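PDB 1K7J: protein yciO from Escherichia coli, which is of unknown function but belongs to the SUA5 (YrdC-like) family and probably binds double-stranded RNA. Local coordinates for residues Y38-K43 with E51-I56; H63-M68 with R109-E114. All coordinates share one frame; numbering follows the deposited sequence.

Contact 1 of 2, residues Y38-K43 with E51-I56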
ATOM      1  N   TYR A  38      -0.811  -4.127   8.274  1.00  8.44           N
ATOM      2  CA  TYR A  38      -1.868  -4.445   7.322  1.00  8.01           C
ATOM      3  C   TYR A  38      -2.195  -3.215   6.484  1.00  8.18           C
ATOM      4  O   TYR A  38      -1.919  -2.087   6.885  1.00  8.39           O
ATOM      5  CB  TYR A  38      -3.108  -4.950   8.066  1.00  8.32           C
ATOM      6  CG  TYR A  38      -3.031  -6.431   8.372  1.00  7.62           C
ATOM      7  CD1 TYR A  38      -3.414  -7.375   7.417  1.00  7.29           C
ATOM      8  CD2 TYR A  38      -2.523  -6.892   9.586  1.00  7.93           C
ATOM      9  CE1 TYR A  38      -3.290  -8.741   7.662  1.00  7.98           C
ATOM     10  CE2 TYR A  38      -2.390  -8.262   9.839  1.00  8.35           C
ATOM     11  CZ  TYR A  38      -2.777  -9.177   8.870  1.00  8.17           C
ATOM     12  OH  TYR A  38      -2.644 -10.530   9.104  1.00  8.10           O
ATOM     13  N   ALA A  39      -2.778  -3.440   5.313  1.00  8.39           N
ATOM     14  CA  ALA A  39      -3.120  -2.346   4.417  1.00  8.52           C
ATOM     15  C   ALA A  39      -4.462  -2.581   3.748  1.00  8.64           C
ATOM     16  O   ALA A  39      -4.963  -3.703   3.718  1.00  8.52           O
ATOM     17  CB  ALA A  39      -2.034  -2.198   3.344  1.00  8.81           C
ATOM     18  N   LEU A  40      -5.042  -1.507   3.223  1.00  9.21           N
ATOM     19  CA  LEU A  40      -6.303  -1.577   2.498  1.00  9.85           C
ATOM     20  C   LEU A  40      -5.933  -1.545   1.023  1.00 10.26           C
ATOM     21  O   LEU A  40      -4.978  -0.871   0.637  1.00 11.10           O
ATOM     22  CB  LEU A  40      -7.180  -0.363   2.821  1.00 10.93           C
ATOM     23  CG  LEU A  40      -7.844  -0.297   4.194  1.00 11.62           C
ATOM     24  CD1 LEU A  40      -8.287   1.129   4.479  1.00 12.11           C
ATOM     25  CD2 LEU A  40      -9.030  -1.252   4.236  1.00 12.51           C
ATOM     26  N   GLY A  41      -6.678  -2.270   0.196  1.00  9.73           N
ATOM     27  CA  GLY A  41      -6.374  -2.272  -1.219  1.00  9.96           C
ATOM     28  C   GLY A  41      -7.576  -2.465  -2.123  1.00  9.60           C
ATOM     29  O   GLY A  41      -8.589  -3.038  -1.725  1.00  9.67           O
ATOM     30  N   CYS A  42      -7.458  -1.962  -3.344  1.00  9.85           N
ATOM     31  CA  CYS A  42      -8.501  -2.101  -4.355  1.00 10.04           C
ATOM     32  C   CYS A  42      -7.852  -1.814  -5.703  1.00 10.14           C
ATOM     33  O   CYS A  42      -6.680  -1.427  -5.757  1.00  9.76           O
ATOM     34  CB  CYS A  42      -9.656  -1.130  -4.098  1.00  9.67           C
ATOM     35  SG  CYS A  42      -9.289   0.618  -4.402  1.00 11.96           S
ATOM     36  N   LYS A  43      -8.586  -2.014  -6.792  1.00 11.00           N
ATOM     37  CA  LYS A  43      -7.997  -1.755  -8.099  1.00 12.10           C
ATOM     38  C   LYS A  43      -7.957  -0.254  -8.349  1.00 12.41           C
ATOM     39  O   LYS A  43      -8.802   0.489  -7.845  1.00 12.97           O
ATOM     40  CB  LYS A  43      -8.767  -2.478  -9.208  1.00 13.46           C
ATOM     41  CG  LYS A  43     -10.207  -2.059  -9.394  1.00 14.92           C
ATOM     42  CD  LYS A  43     -10.815  -2.891 -10.517  1.00 16.75           C
ATOM     43  CE  LYS A  43     -12.251  -2.522 -10.802  1.00 18.06           C
ATOM     44  NZ  LYS A  43     -12.761  -3.337 -11.944  1.00 18.80           N
ATOM     45  N   GLU A  51     -13.174   5.545  -2.773  1.00 14.76           N
ATOM     46  CA  GLU A  51     -13.940   6.304  -1.796  1.00 15.30           C
ATOM     47  C   GLU A  51     -14.111   5.533  -0.490  1.00 14.52           C
ATOM     48  O   GLU A  51     -13.974   6.095   0.597  1.00 14.77           O
ATOM     49  CB  GLU A  51     -15.305   6.666  -2.379  1.00 16.70           C
ATOM     50  CG  GLU A  51     -16.110   7.625  -1.518  1.00 18.62           C
ATOM     51  CD  GLU A  51     -15.317   8.857  -1.119  1.00 20.08           C
ATOM     52  OE1 GLU A  51     -14.600   9.414  -1.980  1.00 20.34           O
ATOM     53  OE2 GLU A  51     -15.417   9.274   0.057  1.00 20.38           O
ATOM     54  N   ARG A  52     -14.407   4.241  -0.598  1.00 14.21           N
ATOM     55  CA  ARG A  52     -14.582   3.405   0.581  1.00 14.08           C
ATOM     56  C   ARG A  52     -13.307   3.356   1.414  1.00 14.56           C
ATOM     57  O   ARG A  52     -13.356   3.410   2.642  1.00 14.65           O
ATOM     58  CB  ARG A  52     -14.986   1.987   0.167  1.00 14.14           C
ATOM     59  CG  ARG A  52     -16.399   1.891  -0.386  1.00 14.50           C
ATOM     60  CD  ARG A  52     -16.690   0.494  -0.899  1.00 14.33           C
ATOM     61  NE  ARG A  52     -16.613  -0.508   0.160  1.00 14.73           N
ATOM     62  CZ  ARG A  52     -16.552  -1.817  -0.062  1.00 14.65           C
ATOM     63  NH1 ARG A  52     -16.556  -2.281  -1.304  1.00 14.47           N
ATOM     64  NH2 ARG A  52     -16.487  -2.663   0.958  1.00 15.01           N
ATOM     65  N   ILE A  53     -12.164   3.250   0.742  1.00 14.62           N
ATOM     66  CA  ILE A  53     -10.886   3.207   1.441  1.00 15.85           C
ATOM     67  C   ILE A  53     -10.607   4.548   2.120  1.00 17.06           C
ATOM     68  O   ILE A  53     -10.153   4.585   3.262  1.00 17.04           O
ATOM     69  CB  ILE A  53      -9.736   2.860   0.467  1.00 15.08           C
ATOM     70  CG1 ILE A  53      -9.822   1.377   0.083  1.00 14.66           C
ATOM     71  CG2 ILE A  53      -8.390   3.181   1.102  1.00 14.90           C
ATOM     72  CD1 ILE A  53      -8.769   0.930  -0.910  1.00 14.35           C
ATOM     73  N   CYS A  54     -10.886   5.644   1.417  1.00 18.90           N
ATOM     74  CA  CYS A  54     -10.673   6.984   1.966  1.00 19.73           C
ATOM     75  C   CYS A  54     -11.362   7.136   3.313  1.00 19.92           C
ATOM     76  O   CYS A  54     -10.784   7.659   4.267  1.00 19.94           O
ATOM     77  CB  CYS A  54     -11.227   8.049   1.016  1.00 22.50           C
ATOM     78  SG  CYS A  54     -10.374   8.188  -0.557  1.00 21.15           S
ATOM     79  N   ARG A  55     -12.607   6.678   3.382  1.00 18.75           N
ATOM     80  CA  ARG A  55     -13.394   6.773   4.603  1.00 18.06           C
ATOM     81  C   ARG A  55     -12.868   5.885   5.717  1.00 17.45           C
ATOM     82  O   ARG A  55     -12.844   6.289   6.880  1.00 17.76           O
ATOM     83  CB  ARG A  55     -14.851   6.426   4.312  1.00 17.88           C
ATOM     84  CG  ARG A  55     -15.517   7.409   3.376  1.00 18.39           C
ATOM     85  CD  ARG A  55     -16.964   7.048   3.167  1.00 19.26           C
ATOM     86  NE  ARG A  55     -17.635   7.978   2.267  1.00 20.14           N
ATOM     87  CZ  ARG A  55     -18.946   7.980   2.049  1.00 20.53           C
ATOM     88  NH1 ARG A  55     -19.722   7.098   2.671  1.00 20.77           N
ATOM     89  NH2 ARG A  55     -19.479   8.858   1.213  1.00 20.82           N
ATOM     90  N   ILE A  56     -12.458   4.672   5.369  1.00 16.43           N
ATOM     91  CA  ILE A  56     -11.930   3.764   6.374  1.00 16.12           C
ATOM     92  C   ILE A  56     -10.593   4.289   6.893  1.00 16.25           C
ATOM     93  O   ILE A  56     -10.322   4.231   8.093  1.00 17.06           O
ATOM     94  CB  ILE A  56     -11.735   2.346   5.801  1.00 15.55           C
ATOM     95  CG1 ILE A  56     -13.094   1.746   5.426  1.00 15.09           C
ATOM     96  CG2 ILE A  56     -11.033   1.469   6.824  1.00 15.10           C
ATOM     97  CD1 ILE A  56     -13.005   0.392   4.733  1.00 14.67           C
TER

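Contact 2 of 2, residues H63-M68 with R109-E114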
ATOM      1  N   HIS A  63      -2.988  14.369   2.269  1.00 18.96           N
ATOM      2  CA  HIS A  63      -2.362  13.071   2.468  1.00 16.92           C
ATOM      3  C   HIS A  63      -2.470  12.252   1.188  1.00 15.82           C
ATOM      4  O   HIS A  63      -3.540  12.132   0.589  1.00 15.99           O
ATOM      5  CB  HIS A  63      -3.011  12.321   3.632  1.00 16.98           C
ATOM      6  CG  HIS A  63      -2.142  11.248   4.209  1.00 17.48           C
ATOM      7  ND1 HIS A  63      -1.812  10.102   3.515  1.00 17.77           N
ATOM      8  CD2 HIS A  63      -1.501  11.164   5.398  1.00 17.54           C
ATOM      9  CE1 HIS A  63      -1.007   9.360   4.254  1.00 17.22           C
ATOM     10  NE2 HIS A  63      -0.802   9.981   5.401  1.00 18.82           N
ATOM     11  N   ASN A  64      -1.342  11.690   0.782  1.00 14.19           N
ATOM     12  CA  ASN A  64      -1.249  10.900  -0.434  1.00 13.35           C
ATOM     13  C   ASN A  64      -1.823   9.496  -0.348  1.00 13.09           C
ATOM     14  O   ASN A  64      -1.870   8.886   0.723  1.00 12.94           O
ATOM     15  CB  ASN A  64       0.218  10.778  -0.853  1.00 13.17           C
ATOM     16  CG  ASN A  64       0.781  12.066  -1.401  1.00 12.22           C
ATOM     17  OD1 ASN A  64       0.560  12.406  -2.561  1.00 12.94           O
ATOM     18  ND2 ASN A  64       1.508  12.798  -0.567  1.00 12.59           N
ATOM     19  N   PHE A  65      -2.270   8.999  -1.495  1.00 12.37           N
ATOM     20  CA  PHE A  65      -2.752   7.631  -1.596  1.00 12.01           C
ATOM     21  C   PHE A  65      -1.451   6.860  -1.778  1.00 11.34           C
ATOM     22  O   PHE A  65      -0.374   7.456  -1.832  1.00 11.78           O
ATOM     23  CB  PHE A  65      -3.616   7.437  -2.843  1.00 12.90           C
ATOM     24  CG  PHE A  65      -5.056   7.789  -2.646  1.00 14.25           C
ATOM     25  CD1 PHE A  65      -5.881   6.981  -1.873  1.00 14.61           C
ATOM     26  CD2 PHE A  65      -5.593   8.924  -3.241  1.00 14.52           C
ATOM     27  CE1 PHE A  65      -7.224   7.298  -1.697  1.00 15.64           C
ATOM     28  CE2 PHE A  65      -6.933   9.250  -3.071  1.00 15.45           C
ATOM     29  CZ  PHE A  65      -7.748   8.434  -2.298  1.00 15.75           C
ATOM     30  N   THR A  66      -1.546   5.541  -1.878  1.00 10.70           N
ATOM     31  CA  THR A  66      -0.365   4.720  -2.074  1.00 10.17           C
ATOM     32  C   THR A  66      -0.615   3.739  -3.203  1.00  9.91           C
ATOM     33  O   THR A  66      -1.716   3.212  -3.340  1.00 10.36           O
ATOM     34  CB  THR A  66      -0.024   3.901  -0.808  1.00 10.46           C
ATOM     35  OG1 THR A  66       0.294   4.792   0.268  1.00 10.94           O
ATOM     36  CG2 THR A  66       1.171   2.983  -1.063  1.00 10.96           C
ATOM     37  N   LEU A  67       0.394   3.533  -4.037  1.00  9.42           N
ATOM     38  CA  LEU A  67       0.283   2.541  -5.092  1.00  9.13           C
ATOM     39  C   LEU A  67       1.241   1.446  -4.646  1.00  8.98           C
ATOM     40  O   LEU A  67       2.443   1.683  -4.505  1.00  8.68           O
ATOM     41  CB  LEU A  67       0.707   3.099  -6.454  1.00  9.55           C
ATOM     42  CG  LEU A  67      -0.262   4.075  -7.134  1.00  9.83           C
ATOM     43  CD1 LEU A  67       0.264   4.414  -8.518  1.00 10.86           C
ATOM     44  CD2 LEU A  67      -1.653   3.452  -7.240  1.00 10.42           C
HETATM   45  N   MSE A  68       0.692   0.267  -4.378  1.00  8.82           N
HETATM   46  CA  MSE A  68       1.482  -0.883  -3.946  1.00  8.49           C
HETATM   47  C   MSE A  68       1.997  -1.519  -5.238  1.00  8.43           C
HETATM   48  O   MSE A  68       1.217  -2.063  -6.025  1.00  8.61           O
HETATM   49  CB  MSE A  68       0.582  -1.849  -3.163  1.00  7.81           C
HETATM   50  CG  MSE A  68       1.299  -2.826  -2.241  1.00  7.46           C
HETATM   51 SE   MSE A  68       2.166  -1.969  -0.704  1.00 11.00          SE
HETATM   52  CE  MSE A  68       0.591  -1.442   0.361  1.00 11.32           C
ATOM     53  N   ARG A 109      -6.218  10.730 -12.444  1.00 15.28           N
ATOM     54  CA  ARG A 109      -6.079  12.036 -11.809  1.00 15.75           C
ATOM     55  C   ARG A 109      -6.608  12.076 -10.376  1.00 15.06           C
ATOM     56  O   ARG A 109      -5.984  12.670  -9.497  1.00 15.38           O
ATOM     57  CB  ARG A 109      -6.798  13.095 -12.650  1.00 17.30           C
ATOM     58  CG  ARG A 109      -6.673  14.516 -12.126  1.00 19.55           C
ATOM     59  CD  ARG A 109      -7.488  15.483 -12.983  1.00 21.57           C
ATOM     60  NE  ARG A 109      -7.466  16.850 -12.464  1.00 23.22           N
ATOM     61  CZ  ARG A 109      -6.384  17.622 -12.419  1.00 24.23           C
ATOM     62  NH1 ARG A 109      -5.216  17.169 -12.864  1.00 24.84           N
ATOM     63  NH2 ARG A 109      -6.467  18.853 -11.925  1.00 24.45           N
ATOM     64  N   ARG A 110      -7.754  11.440 -10.145  1.00 14.50           N
ATOM     65  CA  ARG A 110      -8.377  11.426  -8.819  1.00 14.06           C
ATOM     66  C   ARG A 110      -7.511  10.844  -7.707  1.00 13.99           C
ATOM     67  O   ARG A 110      -7.753  11.106  -6.528  1.00 14.12           O
ATOM     68  CB  ARG A 110      -9.704  10.664  -8.874  1.00 14.81           C
ATOM     69  CG  ARG A 110      -9.572   9.241  -9.388  1.00 15.31           C
ATOM     70  CD  ARG A 110     -10.930   8.580  -9.570  1.00 16.03           C
ATOM     71  NE  ARG A 110     -10.819   7.363 -10.371  1.00 17.00           N
ATOM     72  CZ  ARG A 110     -10.337   6.208  -9.927  1.00 17.25           C
ATOM     73  NH1 ARG A 110      -9.923   6.090  -8.672  1.00 17.35           N
ATOM     74  NH2 ARG A 110     -10.246   5.174 -10.753  1.00 17.81           N
ATOM     75  N   LEU A 111      -6.506  10.057  -8.078  1.00 13.20           N
ATOM     76  CA  LEU A 111      -5.628   9.439  -7.090  1.00 13.05           C
ATOM     77  C   LEU A 111      -4.405  10.287  -6.757  1.00 13.16           C
ATOM     78  O   LEU A 111      -3.677   9.986  -5.812  1.00 13.00           O
ATOM     79  CB  LEU A 111      -5.178   8.062  -7.581  1.00 12.93           C
ATOM     80  CG  LEU A 111      -6.309   7.059  -7.821  1.00 12.84           C
ATOM     81  CD1 LEU A 111      -5.723   5.742  -8.302  1.00 13.02           C
ATOM     82  CD2 LEU A 111      -7.105   6.859  -6.541  1.00 13.22           C
ATOM     83  N   LEU A 112      -4.188  11.349  -7.524  1.00 13.33           N
ATOM     84  CA  LEU A 112      -3.047  12.225  -7.298  1.00 13.83           C
ATOM     85  C   LEU A 112      -3.417  13.380  -6.381  1.00 14.34           C
ATOM     86  O   LEU A 112      -4.542  13.884  -6.428  1.00 14.66           O
ATOM     87  CB  LEU A 112      -2.524  12.761  -8.632  1.00 13.53           C
ATOM     88  CG  LEU A 112      -2.059  11.705  -9.638  1.00 13.46           C
ATOM     89  CD1 LEU A 112      -1.584  12.383 -10.914  1.00 14.51           C
ATOM     90  CD2 LEU A 112      -0.943  10.862  -9.032  1.00 13.50           C
ATOM     91  N   GLN A 113      -2.468  13.794  -5.546  1.00 14.92           N
ATOM     92  CA  GLN A 113      -2.702  14.888  -4.614  1.00 16.03           C
ATOM     93  C   GLN A 113      -3.132  16.112  -5.417  1.00 16.64           C
ATOM     94  O   GLN A 113      -2.456  16.523  -6.360  1.00 16.19           O
ATOM     95  CB  GLN A 113      -1.431  15.175  -3.810  1.00 17.07           C
ATOM     96  CG  GLN A 113      -1.696  15.746  -2.427  1.00 19.02           C
ATOM     97  CD  GLN A 113      -2.111  17.202  -2.466  1.00 19.94           C
ATOM     98  OE1 GLN A 113      -2.916  17.653  -1.651  1.00 20.95           O
ATOM     99  NE2 GLN A 113      -1.548  17.950  -3.406  1.00 20.31           N
ATOM    100  N   GLU A 114      -4.274  16.671  -5.036  1.00 17.63           N
ATOM    101  CA  GLU A 114      -4.863  17.826  -5.707  1.00 19.35           C
ATOM    102  C   GLU A 114      -3.897  18.915  -6.160  1.00 19.00           C
ATOM    103  O   GLU A 114      -3.931  19.339  -7.316  1.00 19.51           O
ATOM    104  CB  GLU A 114      -5.933  18.442  -4.801  1.00 21.07           C
ATOM    105  CG  GLU A 114      -5.415  18.820  -3.419  1.00 23.88           C
ATOM    106  CD  GLU A 114      -6.526  19.180  -2.449  1.00 25.84           C
ATOM    107  OE1 GLU A 114      -7.389  18.314  -2.185  1.00 26.10           O
ATOM    108  OE2 GLU A 114      -6.533  20.327  -1.948  1.00 26.73           O
TER
HETATM  109  O   HOH W   1      -2.124  10.815  -3.751  1.00 12.05           O

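Contact 1 of 2, residues Y38-K43 with E51-I56
Ile53 of helix 47-57 sits over Leu40, Gly41 and Cys42 of strand 37-43. This is helix-on-sheet packing in the alpha/beta fold of the YrdC-like family. The axes of segments 38-43 and 51-56 run nearly antiparallel, at 164°, and approach to 9.0 Å. The contact is apolar and mostly buried.

Ile53 can be followed outward from CB. Its CG2 branch, anti to the backbone N, turns to Leu40 and lies 4.0 Å from Leu40 CD1. The other branch starts at CG1, which passes beside Leu40 CB at 4.2 Å. The chain then stays extended (chi2 178°), and this carries the terminal methyl CD1 over the strand backbone. There Ile53 CD1 lies 3.8 Å from the carbonyl carbon C of Gly41 and also reaches the sulfur of Cys42. With an alanine at Ile53 the CG2 and CD1 methyls are gone, which is likely to open a gap above Gly41 and leave the Cys42 sulfur without its methyl neighbour on the helix.

One turn further along the helix, Ile56 meets the tip of Leu40. The two side chains cross at a slant. Leu40 CD1 rests 3.6 Å from Ile56 CG2, with Ile56 CB close behind. CD1 of Leu40 therefore touches both isoleucines. Leu40 also packs on Val31 and Thr143 of the strands flanking its own, and Ile56 on Leu164 of helix 157-164. At the far end of Ile53, Cys42 SG lies 3.5 Å from Ile53 CD1.

Contact 2 of 2, residues H63-M68 with R109-E114
Phe65 lays its ring against the backbone and side chain of Leu111. Its CG is anti to its own carbonyl carbon (chi1 -86°), and this swings the ring toward segment 109-114. The CD2 corner of the Phe65 ring makes the nearest approach, 3.4 Å from Leu111 O. Leu111 CD2 lies over one face of the ring, near the rim, 4.2 Å from Phe65 CD2. In Leu111, chi2 of -180° sends CD1 on in line with the chain, and the CD2 branch is the one left beside the ring. Further round the ring, Phe65 CE2 is 4.0 Å from Arg110 O.

One water joins the two backbones. It accepts from Phe65 N at 2.9 Å and lies 2.7 Å from Leu111 O, to which it probably donates. Leu111 O thus meets both the ring and the water.

Beside the water, the side chain of Asn64 crosses that of Gln113, which is bent beyond CB, at about a right angle. The amide end of Asn64 lies against CB and CG of Gln113. His63 ND1 donates to Asn64 O at 3.0 Å. The acceptor lies close to the plane of the imidazole.

The Phe65 ring also packs on Met50 of helix 47-57 and Leu141 of strand 140-144, and Leu111 touches the same two residues. The guanidinium of Arg110 turns to Ile44 O, to which NH2 is hydrogen-bonded. Here the lead-in to strand 66-68, an interior strand of the sheet, packs on a short 3-10 turn of the connection between strands 97-102 and 118-122 in the alpha/beta YrdC-like fold.

How the contacts relate
From the N terminus, strand 37-43 comes first and the chain turns back as helix 47-57. Contact 1 closes this short loop, with seven residues between its segments. The chain then leaves the helix, and contact 2 opens in the lead-in to strand 66-68. Its loop is longer, forty residues, and includes helices 72-78 and 83-90 and strand 97-102. The two loops follow in series and neither nest nor cross. Both contacts reach the same mixed sheet, in which strand 140-144 lies between strands 37-43 and 66-68. Their centres are 12 Å apart. Cys54 of helix 47-57 packs on Phe65, and Ala39 on Met68, a selenomethionine.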